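Local coordinates for Ycf48-like protein (Thermosynechococcus elongatus, PDB 5OJ5) that assists the early assembly of photosystem II and the replacement of photodamaged D1, whose C-terminal extension it binds, at residues N110-M121 against D126-L136; L71-M79 against R91-F102. One frame throughout, in Å; residues are numbered along the deposited sequence.

Contact 1 (N110-M121 against D126-L136); sequences NEGWIVGEPPIM and DGGQSWSQIPL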
loop_
_atom_site.group_PDB
_atom_site.type_symbol
_atom_site.label_atom_id
_atom_site.label_comp_id
_atom_site.label_asym_id
_atom_site.label_seq_id
_atom_site.Cartn_x
_atom_site.Cartn_y
_atom_site.Cartn_z
ATOM N N ASN A 110 5.420 15.234 -12.527
ATOM C CA ASN A 110 6.468 15.815 -11.691
ATOM C C ASN A 110 5.958 16.367 -10.369
ATOM O O ASN A 110 6.781 16.816 -9.558
ATOM C CB ASN A 110 7.242 16.903 -12.445
ATOM C CG ASN A 110 8.589 16.391 -13.035
ATOM O OD1 ASN A 110 8.978 15.251 -12.883
ATOM N ND2 ASN A 110 9.295 17.282 -13.676
ATOM N N GLU A 111 4.638 16.380 -10.128
ATOM C CA GLU A 111 4.107 16.854 -8.860
ATOM C C GLU A 111 4.029 15.696 -7.874
ATOM O O GLU A 111 3.383 14.688 -8.157
ATOM C CB GLU A 111 2.740 17.486 -9.012
ATOM C CG GLU A 111 2.359 18.139 -7.718
ATOM C CD GLU A 111 1.143 19.044 -7.827
ATOM O OE1 GLU A 111 0.240 18.828 -8.698
ATOM O OE2 GLU A 111 1.089 20.074 -7.043
ATOM N N GLY A 112 4.693 15.843 -6.725
ATOM C CA GLY A 112 4.735 14.795 -5.737
ATOM C C GLY A 112 4.487 15.312 -4.336
ATOM O O GLY A 112 4.719 16.474 -4.017
ATOM N N TRP A 113 4.044 14.379 -3.499
ATOM C CA TRP A 113 3.672 14.672 -2.127
ATOM C C TRP A 113 4.145 13.536 -1.234
ATOM O O TRP A 113 4.074 12.364 -1.629
ATOM C CB TRP A 113 2.148 14.747 -1.991
ATOM C CG TRP A 113 1.451 15.672 -2.934
ATOM C CD1 TRP A 113 1.185 15.453 -4.250
ATOM C CD2 TRP A 113 0.923 16.960 -2.631
ATOM N NE1 TRP A 113 0.502 16.531 -4.790
ATOM C CE2 TRP A 113 0.332 17.464 -3.813
ATOM C CE3 TRP A 113 0.862 17.722 -1.459
ATOM C CZ2 TRP A 113 -0.313 18.709 -3.852
ATOM C CZ3 TRP A 113 0.236 18.974 -1.501
ATOM C CH2 TRP A 113 -0.345 19.431 -2.687
ATOM N N ILE A 114 4.598 13.875 -0.035
ATOM C CA ILE A 114 4.919 12.895 1.010
ATOM C C ILE A 114 4.210 13.346 2.274
ATOM O O ILE A 114 4.228 14.536 2.598
ATOM C CB ILE A 114 6.437 12.840 1.278
ATOM C CG1 ILE A 114 7.185 12.351 0.030
ATOM C CG2 ILE A 114 6.737 11.930 2.475
ATOM C CD1 ILE A 114 8.695 12.595 0.109
ATOM N N VAL A 115 3.618 12.398 3.008
ATOM C CA VAL A 115 3.110 12.721 4.333
ATOM C C VAL A 115 3.592 11.703 5.344
ATOM O O VAL A 115 3.914 10.556 5.023
ATOM C CB VAL A 115 1.574 12.856 4.384
ATOM C CG1 VAL A 115 1.107 13.982 3.497
ATOM C CG2 VAL A 115 0.863 11.537 4.011
ATOM N N GLY A 116 3.586 12.124 6.603
ATOM C CA GLY A 116 4.029 11.254 7.658
ATOM C C GLY A 116 3.610 11.716 9.026
ATOM O O GLY A 116 2.872 12.698 9.198
ATOM N N GLU A 117 4.109 10.971 10.004
ATOM C CA GLU A 117 3.808 11.178 11.426
ATOM C C GLU A 117 5.109 11.212 12.221
ATOM O O GLU A 117 6.013 10.428 11.932
ATOM C CB GLU A 117 2.910 10.067 11.952
ATOM C CG GLU A 117 3.457 8.716 11.855
ATOM C CD GLU A 117 2.441 7.691 12.282
ATOM O OE1 GLU A 117 2.523 7.248 13.446
ATOM O OE2 GLU A 117 1.564 7.342 11.441
ATOM N N PRO A 118 5.250 12.111 13.215
ATOM C CA PRO A 118 4.306 13.166 13.559
ATOM C C PRO A 118 4.087 14.091 12.361
ATOM O O PRO A 118 4.877 14.063 11.396
ATOM C CB PRO A 118 5.001 13.877 14.739
ATOM C CG PRO A 118 6.407 13.631 14.523
ATOM C CD PRO A 118 6.504 12.228 13.974
ATOM N N PRO A 119 3.022 14.890 12.391
ATOM C CA PRO A 119 2.511 15.488 11.160
ATOM C C PRO A 119 3.572 16.192 10.354
ATOM O O PRO A 119 4.240 17.128 10.826
ATOM C CB PRO A 119 1.416 16.428 11.673
ATOM C CG PRO A 119 0.908 15.724 12.910
ATOM C CD PRO A 119 2.133 15.130 13.550
ATOM N N ILE A 120 3.693 15.776 9.093
ATOM C CA ILE A 120 4.590 16.413 8.141
ATOM C C ILE A 120 4.005 16.187 6.762
ATOM O O ILE A 120 3.444 15.127 6.455
ATOM C CB ILE A 120 6.037 15.865 8.249
ATOM C CG1 ILE A 120 6.992 16.621 7.315
ATOM C CG2 ILE A 120 6.091 14.351 8.050
ATOM C CD1 ILE A 120 8.451 16.448 7.675
ATOM N N MET A 121 4.191 17.209 5.921
ATOM C CA MET A 121 3.832 17.150 4.510
ATOM C C MET A 121 4.934 17.827 3.708
ATOM O O MET A 121 5.319 18.960 4.003
ATOM C CB MET A 121 2.487 17.840 4.260
ATOM C CG MET A 121 2.103 17.887 2.777
ATOM S SD MET A 121 0.489 18.577 2.468
ATOM C CE MET A 121 -0.541 17.289 3.120
ATOM N N ASP A 126 8.911 19.452 -9.269
ATOM C CA ASP A 126 9.950 19.198 -10.264
ATOM C C ASP A 126 10.489 17.780 -10.168
ATOM O O ASP A 126 11.656 17.527 -10.477
ATOM C CB ASP A 126 11.080 20.245 -10.174
ATOM C CG ASP A 126 11.797 20.245 -8.839
ATOM O OD1 ASP A 126 11.558 19.343 -8.023
ATOM O OD2 ASP A 126 12.645 21.157 -8.629
ATOM N N GLY A 127 9.631 16.835 -9.802
ATOM C CA GLY A 127 10.070 15.461 -9.770
ATOM C C GLY A 127 10.952 15.145 -8.588
ATOM O O GLY A 127 11.728 14.177 -8.641
ATOM N N GLY A 128 10.856 15.927 -7.509
ATOM C CA GLY A 128 11.639 15.680 -6.339
ATOM C C GLY A 128 13.049 16.234 -6.382
ATOM O O GLY A 128 13.844 15.934 -5.490
ATOM N N GLN A 129 13.358 17.088 -7.363
ATOM C CA GLN A 129 14.662 17.749 -7.334
ATOM C C GLN A 129 14.706 18.833 -6.266
ATOM O O GLN A 129 15.791 19.111 -5.725
ATOM C CB GLN A 129 15.015 18.291 -8.716
ATOM C CG GLN A 129 14.920 17.182 -9.773
ATOM C CD GLN A 129 15.639 15.889 -9.345
ATOM O OE1 GLN A 129 16.860 15.856 -9.236
ATOM N NE2 GLN A 129 14.894 14.799 -9.124
ATOM N N SER A 130 13.559 19.417 -5.922
ATOM C CA SER A 130 13.464 20.308 -4.784
ATOM C C SER A 130 12.172 19.971 -4.069
ATOM O O SER A 130 11.119 19.777 -4.700
ATOM C CB SER A 130 13.498 21.758 -5.156
ATOM O OG SER A 130 12.510 22.034 -6.065
ATOM N N TRP A 131 12.264 19.893 -2.760
ATOM C CA TRP A 131 11.127 19.619 -1.909
ATOM C C TRP A 131 10.939 20.797 -0.963
ATOM O O TRP A 131 11.919 21.362 -0.466
ATOM C CB TRP A 131 11.389 18.360 -1.057
ATOM C CG TRP A 131 11.442 17.048 -1.805
ATOM C CD1 TRP A 131 12.537 16.450 -2.346
ATOM C CD2 TRP A 131 10.329 16.217 -2.114
ATOM N NE1 TRP A 131 12.178 15.268 -2.939
ATOM C CE2 TRP A 131 10.822 15.104 -2.820
ATOM C CE3 TRP A 131 8.962 16.315 -1.853
ATOM C CZ2 TRP A 131 10.006 14.070 -3.256
ATOM C CZ3 TRP A 131 8.134 15.270 -2.292
ATOM C CH2 TRP A 131 8.658 14.175 -2.993
ATOM N N SER A 132 9.683 21.099 -0.668
ATOM C CA SER A 132 9.315 22.084 0.322
ATOM C C SER A 132 8.398 21.436 1.337
ATOM O O SER A 132 7.632 20.512 1.026
ATOM C CB SER A 132 8.614 23.264 -0.321
ATOM O OG SER A 132 9.479 23.866 -1.269
ATOM N N GLN A 133 8.467 21.939 2.553
ATOM C CA GLN A 133 7.580 21.525 3.609
ATOM C C GLN A 133 6.350 22.412 3.601
ATOM O O GLN A 133 6.454 23.641 3.558
ATOM C CB GLN A 133 8.316 21.552 4.939
ATOM C CG GLN A 133 7.431 21.077 6.047
ATOM C CD GLN A 133 8.213 20.758 7.307
ATOM O OE1 GLN A 133 9.429 21.034 7.418
ATOM N NE2 GLN A 133 7.521 20.197 8.281
ATOM N N ILE A 134 5.180 21.792 3.603
ATOM C CA ILE A 134 3.906 22.491 3.656
ATOM C C ILE A 134 3.411 22.449 5.093
ATOM O O ILE A 134 3.143 21.354 5.602
ATOM C CB ILE A 134 2.854 21.861 2.734
ATOM C CG1 ILE A 134 3.385 21.864 1.318
ATOM C CG2 ILE A 134 1.481 22.589 2.889
ATOM C CD1 ILE A 134 2.375 21.616 0.327
ATOM N N PRO A 135 3.222 23.590 5.736
ATOM C CA PRO A 135 2.717 23.583 7.108
ATOM C C PRO A 135 1.331 22.963 7.153
ATOM O O PRO A 135 0.488 23.233 6.297
ATOM C CB PRO A 135 2.644 25.075 7.459
ATOM C CG PRO A 135 3.434 25.793 6.410
ATOM C CD PRO A 135 3.415 24.945 5.185
ATOM N N LEU A 136 1.122 22.090 8.128
ATOM C CA LEU A 136 -0.181 21.492 8.352
ATOM C C LEU A 136 -0.899 22.222 9.487
ATOM O O LEU A 136 -0.302 22.571 10.506
ATOM C CB LEU A 136 -0.037 20.030 8.758
ATOM C CG LEU A 136 0.490 19.200 7.582
ATOM C CD1 LEU A 136 0.962 17.856 8.086
ATOM C CD2 LEU A 136 -0.585 19.051 6.535
HETATM O O HOH W 1 4.610 19.785 7.335
#

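Contact 2 (L71-M79 against R91-F102); sequences LVGVNATLM and RTLVLDHSDYRF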
loop_
_atom_site.group_PDB
_atom_site.type_symbol
_atom_site.label_atom_id
_atom_site.label_comp_id
_atom_site.label_asym_id
_atom_site.label_seq_id
_atom_site.Cartn_x
_atom_site.Cartn_y
_atom_site.Cartn_z
ATOM N N LEU A 71 10.856 6.305 -3.140
ATOM C CA LEU A 71 10.324 5.501 -2.053
ATOM C C LEU A 71 10.588 6.218 -0.733
ATOM O O LEU A 71 11.494 7.066 -0.626
ATOM C CB LEU A 71 10.857 4.074 -2.071
ATOM C CG LEU A 71 12.369 3.830 -1.904
ATOM C CD1 LEU A 71 12.813 4.006 -0.434
ATOM C CD2 LEU A 71 12.747 2.445 -2.411
ATOM N N VAL A 72 9.759 5.882 0.260
ATOM C CA VAL A 72 9.813 6.541 1.553
ATOM C C VAL A 72 9.607 5.513 2.655
ATOM O O VAL A 72 8.981 4.461 2.447
ATOM C CB VAL A 72 8.767 7.674 1.705
ATOM C CG1 VAL A 72 8.965 8.730 0.648
ATOM C CG2 VAL A 72 7.334 7.132 1.667
ATOM N N GLY A 73 10.063 5.849 3.868
ATOM C CA GLY A 73 9.783 4.984 5.002
ATOM C C GLY A 73 10.147 5.595 6.318
ATOM O O GLY A 73 10.136 6.817 6.518
ATOM N N VAL A 74 10.502 4.692 7.234
ATOM C CA VAL A 74 10.784 5.014 8.632
ATOM C C VAL A 74 12.063 5.840 8.728
ATOM O O VAL A 74 12.944 5.745 7.869
ATOM C CB VAL A 74 10.877 3.669 9.388
ATOM C CG1 VAL A 74 11.353 3.813 10.809
ATOM C CG2 VAL A 74 9.499 2.987 9.395
ATOM N N ASN A 75 12.169 6.659 9.794
ATOM C CA ASN A 75 13.341 7.495 10.027
ATOM C C ASN A 75 13.613 8.439 8.879
ATOM O O ASN A 75 14.761 8.646 8.474
ATOM C CB ASN A 75 14.539 6.652 10.391
ATOM C CG ASN A 75 14.317 5.881 11.671
ATOM O OD1 ASN A 75 14.862 4.804 11.825
ATOM N ND2 ASN A 75 13.487 6.419 12.594
ATOM N N ALA A 76 12.527 9.014 8.358
ATOM C CA ALA A 76 12.610 10.022 7.306
ATOM C C ALA A 76 13.353 9.494 6.103
ATOM O O ALA A 76 13.999 10.258 5.391
ATOM C CB ALA A 76 13.171 11.352 7.834
ATOM N N THR A 77 13.212 8.200 5.835
ATOM C CA THR A 77 13.901 7.617 4.681
ATOM C C THR A 77 13.258 8.048 3.379
ATOM O O THR A 77 12.039 7.955 3.214
ATOM C CB THR A 77 13.932 6.088 4.774
ATOM O OG1 THR A 77 14.737 5.743 5.908
ATOM C CG2 THR A 77 14.524 5.429 3.534
ATOM N N LEU A 78 14.089 8.452 2.429
ATOM C CA LEU A 78 13.671 8.930 1.123
ATOM C C LEU A 78 14.723 8.453 0.141
ATOM O O LEU A 78 15.924 8.709 0.356
ATOM C CB LEU A 78 13.666 10.449 1.176
ATOM C CG LEU A 78 13.230 11.193 -0.063
ATOM C CD1 LEU A 78 11.791 10.839 -0.485
ATOM C CD2 LEU A 78 13.334 12.709 0.106
ATOM N N MET A 79 14.332 7.752 -0.936
ATOM C CA MET A 79 15.299 7.352 -1.957
ATOM C C MET A 79 14.718 7.555 -3.333
ATOM O O MET A 79 13.490 7.470 -3.531
ATOM C CB MET A 79 15.741 5.901 -1.825
ATOM C CG MET A 79 16.245 5.538 -0.447
ATOM S SD MET A 79 17.141 3.977 -0.518
ATOM C CE MET A 79 17.565 3.750 1.185
ATOM N N ARG A 91 18.352 10.122 -0.222
ATOM C CA ARG A 91 18.287 11.567 -0.119
ATOM C C ARG A 91 17.933 11.915 1.314
ATOM O O ARG A 91 16.946 11.412 1.826
ATOM C CB ARG A 91 17.205 12.074 -1.080
ATOM C CG ARG A 91 17.359 11.521 -2.561
ATOM C CD ARG A 91 18.392 12.279 -3.200
ATOM N NE ARG A 91 18.557 11.831 -4.576
ATOM C CZ ARG A 91 19.699 11.338 -5.001
ATOM N NH1 ARG A 91 20.649 11.116 -4.115
ATOM N NH2 ARG A 91 19.880 11.042 -6.276
ATOM N N THR A 92 18.694 12.736 1.981
ATOM C CA THR A 92 18.386 13.087 3.364
ATOM C C THR A 92 17.978 14.538 3.381
ATOM O O THR A 92 18.789 15.417 3.103
ATOM C CB THR A 92 19.609 12.894 4.264
ATOM O OG1 THR A 92 20.046 11.544 4.159
ATOM C CG2 THR A 92 19.252 13.199 5.724
ATOM N N LEU A 93 16.738 14.827 3.671
ATOM C CA LEU A 93 16.333 16.219 3.801
ATOM C C LEU A 93 16.749 16.761 5.158
ATOM O O LEU A 93 16.705 16.061 6.176
ATOM C CB LEU A 93 14.838 16.345 3.593
ATOM C CG LEU A 93 14.352 16.058 2.147
ATOM C CD1 LEU A 93 12.846 15.880 2.165
ATOM C CD2 LEU A 93 14.793 17.156 1.181
ATOM N N VAL A 94 17.152 18.028 5.169
ATOM C CA VAL A 94 17.574 18.657 6.404
ATOM C C VAL A 94 16.302 19.188 7.055
ATOM O O VAL A 94 15.902 20.338 6.880
ATOM C CB VAL A 94 18.649 19.720 6.190
ATOM C CG1 VAL A 94 19.018 20.352 7.554
ATOM C CG2 VAL A 94 19.879 19.130 5.571
ATOM N N LEU A 95 15.655 18.334 7.808
ATOM C CA LEU A 95 14.428 18.601 8.545
ATOM C C LEU A 95 14.780 18.914 9.988
ATOM O O LEU A 95 15.943 18.876 10.398
ATOM C CB LEU A 95 13.494 17.386 8.500
ATOM C CG LEU A 95 13.142 16.901 7.119
ATOM C CD1 LEU A 95 12.405 15.558 7.153
ATOM C CD2 LEU A 95 12.266 17.946 6.405
ATOM N N ASP A 96 13.766 19.243 10.786
ATOM C CA ASP A 96 14.064 19.502 12.200
ATOM C C ASP A 96 14.519 18.247 12.965
ATOM O O ASP A 96 15.279 18.363 13.932
ATOM C CB ASP A 96 12.925 20.238 12.887
ATOM C CG ASP A 96 11.629 19.501 12.849
ATOM O OD1 ASP A 96 11.370 18.700 11.929
ATOM O OD2 ASP A 96 10.823 19.780 13.755
ATOM N N HIS A 97 14.072 17.067 12.565
ATOM C CA HIS A 97 14.552 15.827 13.161
ATOM C C HIS A 97 14.319 14.752 12.122
ATOM O O HIS A 97 13.680 14.994 11.103
ATOM C CB HIS A 97 13.848 15.523 14.493
ATOM C CG HIS A 97 12.364 15.323 14.371
ATOM N ND1 HIS A 97 11.804 14.126 13.984
ATOM C CD2 HIS A 97 11.329 16.151 14.660
ATOM C CE1 HIS A 97 10.483 14.242 13.993
ATOM N NE2 HIS A 97 10.172 15.464 14.388
ATOM N N SER A 98 14.811 13.544 12.388
ATOM C CA SER A 98 14.630 12.434 11.462
ATOM C C SER A 98 13.747 11.332 12.011
ATOM O O SER A 98 13.757 10.230 11.467
ATOM C CB SER A 98 15.955 11.821 11.056
ATOM O OG SER A 98 16.612 11.306 12.200
ATOM N N ASP A 99 12.977 11.592 13.055
ATOM C CA ASP A 99 12.108 10.557 13.599
ATOM C C ASP A 99 10.806 10.357 12.815
ATOM O O ASP A 99 10.050 9.398 13.065
ATOM C CB ASP A 99 11.899 10.790 15.096
ATOM C CG ASP A 99 13.170 10.627 15.866
ATOM O OD1 ASP A 99 13.897 9.648 15.599
ATOM O OD2 ASP A 99 13.472 11.484 16.713
ATOM N N TYR A 100 10.568 11.120 11.769
ATOM C CA TYR A 100 9.329 11.021 11.007
ATOM C C TYR A 100 9.172 9.661 10.348
ATOM O O TYR A 100 10.108 9.104 9.772
ATOM C CB TYR A 100 9.317 12.083 9.920
ATOM C CG TYR A 100 9.323 13.502 10.451
ATOM C CD1 TYR A 100 8.146 14.046 10.931
ATOM C CD2 TYR A 100 10.465 14.295 10.421
ATOM C CE1 TYR A 100 8.092 15.382 11.393
ATOM C CE2 TYR A 100 10.415 15.617 10.871
ATOM C CZ TYR A 100 9.220 16.156 11.354
ATOM O OH TYR A 100 9.115 17.434 11.829
ATOM N N ARG A 101 7.975 9.130 10.444
ATOM C CA ARG A 101 7.580 7.949 9.692
ATOM C C ARG A 101 6.908 8.464 8.436
ATOM O O ARG A 101 5.792 8.986 8.506
ATOM C CB ARG A 101 6.616 7.152 10.550
ATOM C CG ARG A 101 6.099 5.924 9.902
ATOM C CD ARG A 101 5.002 5.314 10.787
ATOM N NE ARG A 101 4.365 4.164 10.174
ATOM C CZ ARG A 101 4.813 2.910 10.237
ATOM N NH1 ARG A 101 5.906 2.579 10.943
ATOM N NH2 ARG A 101 4.130 1.955 9.619
ATOM N N PHE A 102 7.582 8.359 7.271
ATOM C CA PHE A 102 6.973 8.771 6.014
ATOM C C PHE A 102 6.095 7.630 5.537
ATOM O O PHE A 102 6.595 6.586 5.117
ATOM C CB PHE A 102 8.029 9.113 4.970
ATOM C CG PHE A 102 8.841 10.361 5.227
ATOM C CD1 PHE A 102 8.422 11.415 6.004
ATOM C CD2 PHE A 102 10.060 10.494 4.576
ATOM C CE1 PHE A 102 9.219 12.551 6.149
ATOM C CE2 PHE A 102 10.810 11.631 4.682
ATOM C CZ PHE A 102 10.393 12.647 5.505
HETATM O O HOH W 2 10.229 6.778 12.006
HETATM O O HOH W 3 14.856 12.940 4.702
HETATM O O HOH W 4 16.962 8.851 3.283
#

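Contact 1 (N110-M121 against D126-L136)
Met121 sends CG trans to its backbone N (chi1 176°) and turns at chi3, which carries its methyl to Leu136, whereas Trp131 has CG trans to its carbonyl carbon (chi1 -69°), which sets CG beside the backbone N and the indole against Ile114. Both lie in one four-stranded antiparallel blade of the seven-bladed propeller, whose strands 120-124 and 132-133 are joined by an Asp-box turn; Trp131 ends that turn and Met121 lies towards the far end. Ile114 comes over one face of the Trp131 six-membered ring, a CH-pi contact with CD1 3.8 Å from the centroid. The opposite face is taken by Gly128 CA, so the indole is held between the two. Met121 crosses Leu136 at about a right angle, CE lying 3.8 Å from CD2, while the other branch of Leu136 reaches back to Pro119, with CD1 3.9 Å from CB. Ile134 packs its CB on Met121 CG and extends CD1 to Trp113 CZ3, 3.9 Å away. Within the turn, the carboxylate of Asp126 grips Ser130 twice: OD1 takes the backbone N through its syn lone pair, and OD2 takes OG from above the plane. Gly127 N donates to Asn110 O. Ile134 N bonds to Met121 O, and beside that bond a water accepts from Met121 N and Gln133 NE2 and donates to Ile134 O at 2.8 Å.

Contact 2 (L71-M79 against R91-F102)
Phe102 lays one face of its ring over the backbone of Ala76, with the Ala76 CA 3.9 Å from the centroid and 24° off the ring normal, a CH-pi contact. The ring gets there because CG stands trans to the carbonyl carbon (chi1 -69°), and Thr77 O meets its edge near the plane, 3.5 Å from CD2. At the root of the same side chain, Val72 crosses at about a right angle, its CB 3.6 Å from Phe102 CB. Val72 CG2 also lies against Phe102 O, a buried carbonyl oxygen that has no hydrogen-bonding partner in the model. Farther along, Leu78 and Leu93 meet obliquely through their methyls, CD2 to CD1 at 3.8 Å. The Tyr100 ring lies beside His97, whose CE1 sits over its centre, and the hydroxyl donates to Asp96 OD1 at 2.6 Å, a bond that spans the bend of the 96-100 loop. Two backbone bonds fasten the 73-77 turn to 100-102: Phe102 N to Gly73 O and Ala76 N to Tyr100 O, the latter 2.8 Å and in the carbonyl plane. At the other end Arg91 N donates to Leu78 O, while its guanidinium turns to a salt bridge with Glu80. Residues 91-102 thus run from the outermost strand of one blade, across its 73-77 turn, into the innermost strand of the next, the blade-to-blade crossover of a beta-propeller.

In the fold
Along the chain contact 2 comes first and closes before contact 1 opens; their centres are 11 Å apart, on the same side of the chain's centre. Contact 2 joins the blade made of strands 58-63, 69-73, 77-81 and 89-90 to the next one, and contact 1 lies within that successor, built from strands 101-108 to 132-133. Strands 101-108 and 111-117 are neighbours in one sheet, where Glu117 O probably accepts a hydrogen bond from Arg101 N. Ile114 also packs against Leu78, so the two blades share apolar contacts. The bound D1 peptide makes backbone hydrogen bonds with Thr92 and Val94 in contact 2 and with Trp131 in contact 1, so its site lies between the blade connection and the Asp-box end of the next blade.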